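PDB 4XUK: putative hydrolase from Acinetobacter sp. NBRC 100985, which probably hydrolyses organophosphate triesters, and perhaps lactones, as a two-zinc enzyme of the metallo-beta-lactamase superfamily. Local coordinates for residues Q15-L20 against K92-Q97; M26-F31 against Q38-L43; S86-L91 against V122-N127. The protein carries 2 engineered substitutions. One frame throughout, in Å; residues are numbered along the deposited sequence.

Interaction 1: residues Q15-L20 against K92-Q97; sequences QITALL and KASGYQ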
ATOM      1  N   GLN A  15     -11.750   9.458  11.898  1.00 22.25           N
ATOM      2  CA  GLN A  15     -11.309   8.211  11.295  1.00 19.55           C
ATOM      3  C   GLN A  15     -11.906   8.121   9.905  1.00 19.70           C
ATOM      4  O   GLN A  15     -13.120   8.274   9.727  1.00 21.72           O
ATOM      5  CB  GLN A  15     -11.744   7.002  12.129  1.00 19.81           C
ATOM      6  CG  GLN A  15     -11.335   5.673  11.511  1.00 18.85           C
ATOM      7  CD  GLN A  15     -11.717   4.465  12.359  1.00 21.76           C
ATOM      8  OE1 GLN A  15     -12.892   4.207  12.604  1.00 22.79           O
ATOM      9  NE2 GLN A  15     -10.716   3.715  12.801  1.00 21.43           N
ATOM     10  N   ILE A  16     -11.040   7.919   8.921  1.00 18.75           N
ATOM     11  CA  ILE A  16     -11.476   7.691   7.554  1.00 20.56           C
ATOM     12  C   ILE A  16     -11.217   6.225   7.218  1.00 19.15           C
ATOM     13  O   ILE A  16     -10.112   5.726   7.407  1.00 19.30           O
ATOM     14  CB  ILE A  16     -10.714   8.595   6.572  1.00 22.03           C
ATOM     15  CG1 ILE A  16     -11.012  10.061   6.893  1.00 22.55           C
ATOM     16  CG2 ILE A  16     -11.099   8.257   5.133  1.00 20.90           C
ATOM     17  CD1 ILE A  16     -10.080  11.062   6.230  1.00 22.48           C
ATOM     18  N   THR A  17     -12.243   5.530   6.740  1.00 17.14           N
ATOM     19  CA  THR A  17     -12.084   4.136   6.363  1.00 19.02           C
ATOM     20  C   THR A  17     -12.097   4.017   4.848  1.00 19.31           C
ATOM     21  O   THR A  17     -13.104   4.339   4.204  1.00 17.98           O
ATOM     22  CB  THR A  17     -13.217   3.275   6.926  1.00 21.71           C
ATOM     23  OG1 THR A  17     -13.376   3.545   8.331  1.00 20.66           O
ATOM     24  CG2 THR A  17     -12.911   1.800   6.727  1.00 15.03           C
ATOM     25  N   ALA A  18     -10.987   3.554   4.278  1.00 18.21           N
ATOM     26  CA  ALA A  18     -10.941   3.280   2.843  1.00 17.90           C
ATOM     27  C   ALA A  18     -11.681   1.978   2.613  1.00 19.27           C
ATOM     28  O   ALA A  18     -11.466   1.012   3.355  1.00 17.58           O
ATOM     29  CB  ALA A  18      -9.502   3.159   2.363  1.00 15.29           C
ATOM     30  N   LEU A  19     -12.552   1.958   1.605  1.00 17.87           N
ATOM     31  CA  LEU A  19     -13.334   0.766   1.278  1.00 15.78           C
ATOM     32  C   LEU A  19     -13.147   0.383  -0.184  1.00 18.14           C
ATOM     33  O   LEU A  19     -13.334   1.217  -1.082  1.00 16.71           O
ATOM     34  CB  LEU A  19     -14.821   1.026   1.532  1.00 17.84           C
ATOM     35  CG  LEU A  19     -15.209   1.385   2.960  1.00 17.97           C
ATOM     36  CD1 LEU A  19     -16.715   1.674   3.056  1.00 20.21           C
ATOM     37  CD2 LEU A  19     -14.799   0.256   3.909  1.00 19.29           C
ATOM     38  N   LEU A  20     -12.789  -0.878  -0.424  1.00 18.64           N
ATOM     39  CA  LEU A  20     -12.542  -1.367  -1.787  1.00 15.21           C
ATOM     40  C   LEU A  20     -13.830  -1.895  -2.415  1.00 16.15           C
ATOM     41  O   LEU A  20     -14.559  -2.680  -1.791  1.00 17.01           O
ATOM     42  CB  LEU A  20     -11.467  -2.467  -1.784  1.00 15.82           C
ATOM     43  CG  LEU A  20     -11.075  -3.056  -3.154  1.00 17.93           C
ATOM     44  CD1 LEU A  20     -10.519  -1.982  -4.092  1.00 16.69           C
ATOM     45  CD2 LEU A  20     -10.064  -4.179  -3.016  1.00 18.10           C
ATOM     46  N   LYS A  92     -19.016  -3.462   6.368  1.00 19.25           N
ATOM     47  CA  LYS A  92     -19.392  -4.370   7.455  1.00 21.63           C
ATOM     48  C   LYS A  92     -18.174  -5.084   8.043  1.00 20.99           C
ATOM     49  O   LYS A  92     -18.080  -5.286   9.249  1.00 19.85           O
ATOM     50  CB  LYS A  92     -20.439  -5.377   6.961  1.00 23.39           C
ATOM     51  CG  LYS A  92     -21.780  -4.723   6.589  1.00 22.82           C
ATOM     52  CD  LYS A  92     -22.665  -5.663   5.747  1.00 25.81           C
ATOM     53  CE  LYS A  92     -23.990  -4.991   5.405  1.00 25.85           C
ATOM     54  NZ  LYS A  92     -24.893  -5.829   4.551  1.00 25.69           N
ATOM     55  N   ALA A  93     -17.221  -5.435   7.193  1.00 18.87           N
ATOM     56  CA  ALA A  93     -16.015  -6.105   7.668  1.00 20.92           C
ATOM     57  C   ALA A  93     -15.188  -5.168   8.542  1.00 20.55           C
ATOM     58  O   ALA A  93     -14.502  -5.614   9.476  1.00 21.52           O
ATOM     59  CB  ALA A  93     -15.191  -6.612   6.482  1.00 17.82           C
ATOM     60  N   SER A  94     -15.256  -3.873   8.238  1.00 16.96           N
ATOM     61  CA  SER A  94     -14.489  -2.871   8.964  1.00 16.74           C
ATOM     62  C   SER A  94     -15.049  -2.646  10.362  1.00 22.74           C
ATOM     63  O   SER A  94     -14.388  -2.035  11.207  1.00 23.98           O
ATOM     64  CB  SER A  94     -14.493  -1.543   8.211  1.00 17.48           C
ATOM     65  OG  SER A  94     -15.713  -0.858   8.435  1.00 20.18           O
ATOM     66  N   GLY A  95     -16.275  -3.114  10.603  1.00 25.39           N
ATOM     67  CA  GLY A  95     -16.891  -2.973  11.915  1.00 23.92           C
ATOM     68  C   GLY A  95     -18.067  -2.009  11.959  1.00 28.22           C
ATOM     69  O   GLY A  95     -18.784  -1.950  12.963  1.00 24.90           O
ATOM     70  N   TYR A  96     -18.269  -1.243  10.887  1.00 21.97           N
ATOM     71  CA  TYR A  96     -19.391  -0.308  10.840  1.00 22.73           C
ATOM     72  C   TYR A  96     -20.679  -0.974  10.343  1.00 22.50           C
ATOM     73  O   TYR A  96     -20.650  -2.103   9.854  1.00 21.92           O
ATOM     74  CB  TYR A  96     -19.054   0.918   9.976  1.00 24.11           C
ATOM     75  CG  TYR A  96     -18.078   1.899  10.616  1.00 23.39           C
ATOM     76  CD1 TYR A  96     -18.501   2.779  11.609  1.00 21.94           C
ATOM     77  CD2 TYR A  96     -16.740   1.963  10.207  1.00 24.14           C
ATOM     78  CE1 TYR A  96     -17.627   3.680  12.193  1.00 24.35           C
ATOM     79  CE2 TYR A  96     -15.859   2.872  10.780  1.00 21.73           C
ATOM     80  CZ  TYR A  96     -16.314   3.723  11.777  1.00 22.54           C
ATOM     81  OH  TYR A  96     -15.460   4.634  12.364  1.00 24.27           O
ATOM     82  N   GLN A  97     -21.805  -0.272  10.482  1.00 21.49           N
ATOM     83  CA  GLN A  97     -23.101  -0.772  10.015  1.00 24.33           C
ATOM     84  C   GLN A  97     -23.705   0.216   9.038  1.00 19.50           C
ATOM     85  O   GLN A  97     -23.568   1.426   9.216  1.00 18.99           O
ATOM     86  CB  GLN A  97     -24.075  -0.913  11.177  1.00 27.01           C
ATOM     87  CG  GLN A  97     -23.425  -1.273  12.491  1.00 30.19           C
ATOM     88  CD  GLN A  97     -23.518  -2.738  12.765  1.00 38.59           C
ATOM     89  OE1 GLN A  97     -23.374  -3.560  11.856  1.00 39.65           O
ATOM     90  NE2 GLN A  97     -23.771  -3.088  14.021  1.00 50.68           N
TER
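Y96 and S94 meet Q15 and T17 where the end of helix 87-93 packs on strand 14-26, part of the helix-on-sheet layering of the αβ/βα metallo-beta-lactamase fold. The helix closes with a Schellman motif. G95 takes positive phi (111°), and the chain then turns Y96 toward the strand.

The polar contact is one short hydrogen bond. Y96 OH donates to Q15 OE1 at 2.6 Å, in the carbonyl plane. Q15 OE1 lies at the edge of the phenol, near the ring plane, and the amide stands steeply to the ring, with planes 78° apart. Q15 reaches that edge because CG is anti to the backbone N (chi1 178°) and the chain stays extended. N64 also bonds to the Y96 hydroxyl, so two side chains grip it. K1 of the second subunit makes a cation-pi contact with the ring.

The other contacts are van der Waals. T17 OG1 lies obliquely to the phenol, 3.6 Å from Y96 CE2, and its hydrogen bond goes to Q8. S94 OG bonds back to the carbonyl of L91. That leaves the S94 methylene for the strand: S94 CB rests 4.0 Å from T17 CG2.

Interaction 2: residues M26-F31 against Q38-L43; sequences MSPNLF and QVHEIL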
ATOM      1  N   MET A  26      -8.116  -1.798 -17.264  1.00 24.27           N
ATOM      2  CA  MET A  26      -8.548  -1.062 -18.448  1.00 25.23           C
ATOM      3  C   MET A  26      -7.510  -1.041 -19.568  1.00 24.53           C
ATOM      4  O   MET A  26      -6.319  -1.260 -19.340  1.00 21.13           O
ATOM      5  CB  MET A  26      -8.987   0.358 -18.075  1.00 28.22           C
ATOM      6  CG  MET A  26      -7.918   1.219 -17.451  1.00 27.41           C
ATOM      7  SD  MET A  26      -8.556   2.821 -16.865  1.00 31.34           S
ATOM      8  CE  MET A  26      -7.059   3.467 -16.103  1.00 27.55           C
ATOM      9  N   SER A  27      -7.970  -0.807 -20.791  1.00 22.16           N
ATOM     10  CA  SER A  27      -7.062  -0.738 -21.931  1.00 23.46           C
ATOM     11  C   SER A  27      -6.121   0.454 -21.803  1.00 20.52           C
ATOM     12  O   SER A  27      -6.555   1.540 -21.461  1.00 21.26           O
ATOM     13  CB  SER A  27      -7.864  -0.599 -23.228  1.00 24.13           C
ATOM     14  OG  SER A  27      -6.988  -0.504 -24.334  1.00 23.42           O
ATOM     15  N   PRO A  28      -4.824   0.264 -22.105  1.00 21.45           N
ATOM     16  CA  PRO A  28      -3.929   1.429 -22.176  1.00 19.56           C
ATOM     17  C   PRO A  28      -4.379   2.422 -23.250  1.00 21.71           C
ATOM     18  O   PRO A  28      -4.002   3.598 -23.195  1.00 20.21           O
ATOM     19  CB  PRO A  28      -2.575   0.814 -22.568  1.00 21.61           C
ATOM     20  CG  PRO A  28      -2.916  -0.507 -23.211  1.00 25.14           C
ATOM     21  CD  PRO A  28      -4.135  -0.991 -22.453  1.00 23.56           C
ATOM     22  N   ASN A  29      -5.179   1.961 -24.210  1.00 19.62           N
ATOM     23  CA  ASN A  29      -5.706   2.852 -25.241  1.00 25.22           C
ATOM     24  C   ASN A  29      -6.670   3.912 -24.707  1.00 26.77           C
ATOM     25  O   ASN A  29      -7.002   4.859 -25.415  1.00 24.27           O
ATOM     26  CB  ASN A  29      -6.403   2.056 -26.349  1.00 26.77           C
ATOM     27  CG  ASN A  29      -5.435   1.216 -27.160  1.00 34.56           C
ATOM     28  OD1 ASN A  29      -5.591  -0.004 -27.270  1.00 35.16           O
ATOM     29  ND2 ASN A  29      -4.427   1.865 -27.732  1.00 32.89           N
ATOM     30  N   LEU A  30      -7.144   3.752 -23.475  1.00 20.74           N
ATOM     31  CA  LEU A  30      -8.053   4.744 -22.902  1.00 20.33           C
ATOM     32  C   LEU A  30      -7.331   6.054 -22.589  1.00 20.37           C
ATOM     33  O   LEU A  30      -7.967   7.103 -22.461  1.00 22.36           O
ATOM     34  CB  LEU A  30      -8.762   4.191 -21.664  1.00 22.68           C
ATOM     35  CG  LEU A  30      -9.691   3.001 -21.898  1.00 25.46           C
ATOM     36  CD1 LEU A  30     -10.288   2.519 -20.586  1.00 22.55           C
ATOM     37  CD2 LEU A  30     -10.801   3.342 -22.890  1.00 27.06           C
ATOM     38  N   PHE A  31      -6.005   6.002 -22.475  1.00 22.48           N
ATOM     39  CA  PHE A  31      -5.234   7.225 -22.281  1.00 21.77           C
ATOM     40  C   PHE A  31      -5.175   7.978 -23.604  1.00 26.53           C
ATOM     41  O   PHE A  31      -4.801   7.412 -24.630  1.00 23.58           O
ATOM     42  CB  PHE A  31      -3.839   6.913 -21.741  1.00 20.51           C
ATOM     43  CG  PHE A  31      -3.849   6.361 -20.332  1.00 19.69           C
ATOM     44  CD1 PHE A  31      -4.254   7.154 -19.264  1.00 21.48           C
ATOM     45  CD2 PHE A  31      -3.466   5.053 -20.081  1.00 22.18           C
ATOM     46  CE1 PHE A  31      -4.273   6.645 -17.967  1.00 19.74           C
ATOM     47  CE2 PHE A  31      -3.478   4.540 -18.797  1.00 23.29           C
ATOM     48  CZ  PHE A  31      -3.878   5.335 -17.737  1.00 26.18           C
ATOM     49  N   GLN A  38       4.790   5.594 -25.217  1.00 22.24           N
ATOM     50  CA  GLN A  38       5.141   6.326 -23.992  1.00 22.39           C
ATOM     51  C   GLN A  38       4.275   5.878 -22.824  1.00 21.71           C
ATOM     52  O   GLN A  38       4.731   5.861 -21.673  1.00 19.14           O
ATOM     53  CB  GLN A  38       5.005   7.840 -24.192  1.00 24.65           C
ATOM     54  CG  GLN A  38       6.071   8.433 -25.097  1.00 31.13           C
ATOM     55  CD  GLN A  38       5.764   9.872 -25.484  1.00 35.54           C
ATOM     56  OE1 GLN A  38       5.114  10.609 -24.738  1.00 31.74           O
ATOM     57  NE2 GLN A  38       6.217  10.270 -26.664  1.00 36.70           N
ATOM     58  N   VAL A  39       3.021   5.541 -23.118  1.00 23.02           N
ATOM     59  CA  VAL A  39       2.150   4.933 -22.119  1.00 22.44           C
ATOM     60  C   VAL A  39       2.806   3.667 -21.598  1.00 22.65           C
ATOM     61  O   VAL A  39       2.912   3.477 -20.386  1.00 22.85           O
ATOM     62  CB  VAL A  39       0.747   4.610 -22.695  1.00 23.21           C
ATOM     63  CG1 VAL A  39      -0.071   3.776 -21.705  1.00 20.02           C
ATOM     64  CG2 VAL A  39       0.011   5.883 -23.033  1.00 22.24           C
ATOM     65  N   HIS A  40       3.268   2.809 -22.504  1.00 21.35           N
ATOM     66  CA  HIS A  40       3.908   1.567 -22.085  1.00 23.39           C
ATOM     67  C   HIS A  40       5.228   1.788 -21.347  1.00 22.81           C
ATOM     68  O   HIS A  40       5.538   1.058 -20.402  1.00 19.47           O
ATOM     69  CB  HIS A  40       4.046   0.578 -23.255  1.00 25.90           C
ATOM     70  CG  HIS A  40       2.741  -0.022 -23.674  1.00 31.78           C
ATOM     71  ND1 HIS A  40       1.985  -0.808 -22.831  1.00 30.65           N
ATOM     72  CD2 HIS A  40       2.040   0.074 -24.831  1.00 32.52           C
ATOM     73  CE1 HIS A  40       0.879  -1.180 -23.452  1.00 34.13           C
ATOM     74  NE2 HIS A  40       0.886  -0.654 -24.667  1.00 33.25           N
ATOM     75  N   GLU A  41       5.990   2.798 -21.761  1.00 21.93           N
ATOM     76  CA  GLU A  41       7.186   3.201 -21.017  1.00 19.66           C
ATOM     77  C   GLU A  41       6.847   3.543 -19.563  1.00 19.02           C
ATOM     78  O   GLU A  41       7.477   3.040 -18.627  1.00 18.15           O
ATOM     79  CB  GLU A  41       7.836   4.408 -21.698  1.00 22.13           C
ATOM     80  CG  GLU A  41       8.544   4.054 -23.008  1.00 22.95           C
ATOM     81  CD  GLU A  41       8.787   5.271 -23.892  1.00 26.33           C
ATOM     82  OE1 GLU A  41       9.048   5.095 -25.106  1.00 24.40           O
ATOM     83  OE2 GLU A  41       8.712   6.399 -23.364  1.00 20.09           O
ATOM     84  N   ILE A  42       5.842   4.391 -19.369  1.00 20.08           N
ATOM     85  CA  ILE A  42       5.465   4.793 -18.013  1.00 20.04           C
ATOM     86  C   ILE A  42       4.969   3.589 -17.202  1.00 18.07           C
ATOM     87  O   ILE A  42       5.368   3.411 -16.049  1.00 18.49           O
ATOM     88  CB  ILE A  42       4.464   5.971 -18.031  1.00 20.02           C
ATOM     89  CG1 ILE A  42       5.122   7.209 -18.655  1.00 17.66           C
ATOM     90  CG2 ILE A  42       3.980   6.301 -16.624  1.00 19.36           C
ATOM     91  CD1 ILE A  42       4.153   8.304 -19.078  1.00 21.50           C
ATOM     92  N   LEU A  43       4.136   2.744 -17.806  1.00 18.69           N
ATOM     93  CA  LEU A  43       3.638   1.555 -17.109  1.00 20.81           C
ATOM     94  C   LEU A  43       4.779   0.597 -16.704  1.00 18.27           C
ATOM     95  O   LEU A  43       4.737  -0.037 -15.645  1.00 18.41           O
ATOM     96  CB  LEU A  43       2.593   0.843 -17.975  1.00 17.07           C
ATOM     97  CG  LEU A  43       1.275   1.575 -18.225  1.00 22.63           C
ATOM     98  CD1 LEU A  43       0.399   0.813 -19.209  1.00 22.07           C
ATOM     99  CD2 LEU A  43       0.531   1.786 -16.916  1.00 22.60           C
TER
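The 3-10 turn 28-30, which follows the long strand 14-26, packs through P28 against helix 36-45. P28 points its ring at one side of the helix, and F31 reaches the same side just after the turn. V39 CG1 faces the notch between P28 and F31 and touches both, at 4.0 Å from P28 CB and 4.0 Å from F31 CD2. A chi1 of 171° swings this branch away from the V39 backbone N and carries it forward to the turn. V39 CG2 comes alongside F31 CB instead. The methyl CG1 approaches the phenyl ring obliquely.

The turn has its own bracing. S27 OG accepts from N29 N at 3.1 Å, an ST turn, and L30 N bonds to S27 O at 3.0 Å. The segment is thus a compact link between a strand of the first sheet and the next helix of the metallo-beta-lactamase fold. V225 of helix 225-228 also touches both F31 and V39, so the apolar patch continues beyond this pair. The F31 side chain is about 13 Å from a bound zinc ion, too far to be a ligand.

One helical turn on from V39, L43 CD1 makes a looser contact, 4.5 Å from P28 CB. H40 also reaches P28. P28 CG comes obliquely to the H40 imidazole, 3.9 Å from H40 CE1, while H40 ND1 is hydrogen-bonded to D49.

Interaction 3: residues S86-L91 against V122-N127; sequences SVLSNL and VANFPN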
ATOM      1  N   SER A  86     -18.020  -4.546  -3.894  1.00 17.25           N
ATOM      2  CA  SER A  86     -17.566  -4.975  -2.562  1.00 18.99           C
ATOM      3  C   SER A  86     -17.670  -3.916  -1.459  1.00 18.77           C
ATOM      4  O   SER A  86     -17.412  -4.224  -0.294  1.00 19.56           O
ATOM      5  CB  SER A  86     -16.118  -5.484  -2.624  1.00 22.30           C
ATOM      6  OG  SER A  86     -16.044  -6.731  -3.280  1.00 26.65           O
ATOM      7  N   VAL A  87     -18.028  -2.679  -1.807  1.00 16.88           N
ATOM      8  CA  VAL A  87     -18.000  -1.589  -0.820  1.00 18.11           C
ATOM      9  C   VAL A  87     -18.778  -1.909   0.448  1.00 16.30           C
ATOM     10  O   VAL A  87     -18.268  -1.727   1.556  1.00 15.18           O
ATOM     11  CB  VAL A  87     -18.474  -0.235  -1.408  1.00 16.92           C
ATOM     12  CG1 VAL A  87     -18.919   0.717  -0.287  1.00 16.36           C
ATOM     13  CG2 VAL A  87     -17.358   0.410  -2.209  1.00 16.79           C
ATOM     14  N   LEU A  88     -20.000  -2.408   0.300  1.00 15.82           N
ATOM     15  CA  LEU A  88     -20.833  -2.660   1.491  1.00 19.79           C
ATOM     16  C   LEU A  88     -20.281  -3.798   2.347  1.00 19.91           C
ATOM     17  O   LEU A  88     -20.303  -3.729   3.585  1.00 16.64           O
ATOM     18  CB  LEU A  88     -22.298  -2.935   1.111  1.00 18.98           C
ATOM     19  CG  LEU A  88     -23.289  -3.110   2.272  1.00 22.83           C
ATOM     20  CD1 LEU A  88     -23.205  -1.952   3.272  1.00 20.65           C
ATOM     21  CD2 LEU A  88     -24.723  -3.267   1.747  1.00 20.39           C
ATOM     22  N   SER A  89     -19.780  -4.836   1.689  1.00 18.18           N
ATOM     23  CA  SER A  89     -19.223  -5.974   2.405  1.00 21.68           C
ATOM     24  C   SER A  89     -18.015  -5.554   3.223  1.00 17.69           C
ATOM     25  O   SER A  89     -17.843  -6.013   4.340  1.00 16.34           O
ATOM     26  CB  SER A  89     -18.815  -7.084   1.438  1.00 20.66           C
ATOM     27  OG  SER A  89     -18.072  -8.049   2.150  1.00 29.42           O
ATOM     28  N   ASN A  90     -17.196  -4.657   2.674  1.00 19.49           N
ATOM     29  CA  ASN A  90     -16.024  -4.168   3.401  1.00 18.06           C
ATOM     30  C   ASN A  90     -16.374  -3.158   4.500  1.00 18.55           C
ATOM     31  O   ASN A  90     -15.675  -3.074   5.514  1.00 19.31           O
ATOM     32  CB  ASN A  90     -14.974  -3.609   2.424  1.00 19.82           C
ATOM     33  CG  ASN A  90     -14.237  -4.712   1.662  1.00 22.09           C
ATOM     34  OD1 ASN A  90     -13.868  -5.741   2.239  1.00 20.67           O
ATOM     35  ND2 ASN A  90     -14.031  -4.506   0.358  1.00 18.28           N
ATOM     36  N   LEU A  91     -17.450  -2.395   4.302  1.00 17.53           N
ATOM     37  CA  LEU A  91     -17.963  -1.525   5.361  1.00 18.89           C
ATOM     38  C   LEU A  91     -18.306  -2.359   6.595  1.00 20.75           C
ATOM     39  O   LEU A  91     -17.919  -2.021   7.729  1.00 20.77           O
ATOM     40  CB  LEU A  91     -19.191  -0.762   4.863  1.00 19.10           C
ATOM     41  CG  LEU A  91     -19.824   0.298   5.757  1.00 17.29           C
ATOM     42  CD1 LEU A  91     -20.436   1.391   4.897  1.00 19.09           C
ATOM     43  CD2 LEU A  91     -20.893  -0.335   6.636  1.00 20.38           C
ATOM     44  N   VAL A 122     -33.344  -1.521  -3.656  1.00 23.41           N
ATOM     45  CA  VAL A 122     -33.643  -0.933  -2.340  1.00 21.92           C
ATOM     46  C   VAL A 122     -32.399  -0.322  -1.689  1.00 20.80           C
ATOM     47  O   VAL A 122     -31.269  -0.758  -1.950  1.00 13.89           O
ATOM     48  CB  VAL A 122     -34.435  -1.913  -1.420  1.00 26.51           C
ATOM     49  CG1 VAL A 122     -34.574  -3.245  -2.086  1.00 27.51           C
ATOM     50  CG2 VAL A 122     -33.826  -2.044  -0.025  1.00 22.30           C
ATOM     51  N   ALA A 123     -32.611   0.728  -0.896  1.00 18.76           N
ATOM     52  CA  ALA A 123     -31.506   1.490  -0.323  1.00 20.27           C
ATOM     53  C   ALA A 123     -30.606   0.589   0.500  1.00 20.66           C
ATOM     54  O   ALA A 123     -31.092  -0.287   1.229  1.00 18.86           O
ATOM     55  CB  ALA A 123     -32.029   2.654   0.535  1.00 20.36           C
ATOM     56  N   ASN A 124     -29.299   0.773   0.357  1.00 16.09           N
ATOM     57  CA  ASN A 124     -28.375   0.109   1.257  1.00 20.79           C
ATOM     58  C   ASN A 124     -28.216   0.899   2.543  1.00 19.91           C
ATOM     59  O   ASN A 124     -27.823   0.339   3.551  1.00 17.72           O
ATOM     60  CB  ASN A 124     -26.997  -0.075   0.617  1.00 18.81           C
ATOM     61  CG  ASN A 124     -26.937  -1.258  -0.326  1.00 20.82           C
ATOM     62  OD1 ASN A 124     -27.638  -2.251  -0.149  1.00 21.74           O
ATOM     63  ND2 ASN A 124     -26.073  -1.165  -1.326  1.00 20.73           N
ATOM     64  N   PHE A 125     -28.504   2.199   2.505  1.00 18.27           N
ATOM     65  CA  PHE A 125     -28.244   3.046   3.661  1.00 18.26           C
ATOM     66  C   PHE A 125     -29.517   3.767   4.126  1.00 19.85           C
ATOM     67  O   PHE A 125     -29.752   4.928   3.782  1.00 20.48           O
ATOM     68  CB  PHE A 125     -27.099   4.008   3.338  1.00 14.94           C
ATOM     69  CG  PHE A 125     -25.853   3.298   2.861  1.00 17.30           C
ATOM     70  CD1 PHE A 125     -24.978   2.727   3.773  1.00 18.63           C
ATOM     71  CD2 PHE A 125     -25.586   3.157   1.508  1.00 15.46           C
ATOM     72  CE1 PHE A 125     -23.840   2.046   3.351  1.00 17.18           C
ATOM     73  CE2 PHE A 125     -24.452   2.475   1.075  1.00 14.46           C
ATOM     74  CZ  PHE A 125     -23.577   1.921   2.002  1.00 17.33           C
ATOM     75  N   PRO A 126     -30.331   3.071   4.935  1.00 19.72           N
ATOM     76  CA  PRO A 126     -31.712   3.484   5.214  1.00 22.80           C
ATOM     77  C   PRO A 126     -31.841   4.796   5.994  1.00 22.88           C
ATOM     78  O   PRO A 126     -32.903   5.407   5.932  1.00 28.20           O
ATOM     79  CB  PRO A 126     -32.279   2.307   6.024  1.00 28.52           C
ATOM     80  CG  PRO A 126     -31.104   1.647   6.624  1.00 23.21           C
ATOM     81  CD  PRO A 126     -29.956   1.843   5.664  1.00 21.11           C
ATOM     82  N   ASN A 127     -30.785   5.237   6.673  1.00 23.02           N
ATOM     83  CA  ASN A 127     -30.834   6.486   7.434  1.00 24.58           C
ATOM     84  C   ASN A 127     -30.039   7.629   6.808  1.00 25.94           C
ATOM     85  O   ASN A 127     -29.835   8.675   7.428  1.00 21.19           O
ATOM     86  CB  ASN A 127     -30.346   6.235   8.854  1.00 25.45           C
ATOM     87  CG  ASN A 127     -31.174   5.195   9.556  1.00 26.84           C
ATOM     88  OD1 ASN A 127     -32.399   5.242   9.503  1.00 23.48           O
ATOM     89  ND2 ASN A 127     -30.518   4.230  10.183  1.00 20.27           N
TER
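L88 of helix 87-93 reaches over to N124 and F125, in the loop after the short strand 122-123. Its CB points at the loop without touching it. With chi1 at -176°, CG lies across the CA-CB bond from the backbone N, which sends the side chain outward from the helix, and there it forks. CD2 goes to N124. It sits over the flat face of the amide, 3.6 Å from N124 CG, with OD1 equally near. CD1 goes to F125, approaching the ring obliquely at 4.0 Å from CE1 and almost as near to CZ.

L91, nearly one turn on, meets the same ring from another direction. Its CD1 lies at the ring edge, close to the ring plane, 3.8 Å from F125 CE1. The phenyl tip is therefore held by one methyl from each leucine. P98 and V101 also pack on F125, and the contact joins the helix to a loop within the metallo-beta-lactamase domain.

N124 ND2 is hydrogen-bonded to the G116 carbonyl. That bond helps fix how the amide plane is turned beneath L88. Across this contact itself the forces are dispersion and apolar burial, so fit depends on shape and not on directed bonds.

In the fold
Strand 14-26 opens interaction 1 with residues 15-20. At its end the chain makes the short loop of interaction 2, from 26-31 to 38-43. That loop is nested within the larger one closed by interaction 1 at 92-97. Before that closure, 86-91 opens interaction 3, which ends at 122-127, so interactions 1 and 3 cross. Both use helix 87-93 and touch each other: N90 ND2 probably bonds to L20 O, and Y96 N to L91 O. Together they tie the first sheet, the helix and the loop after 122-123. Interaction 2 is separate, with nearest atoms about 13 Å from interaction 1, and lies across the chain's centre from interaction 3.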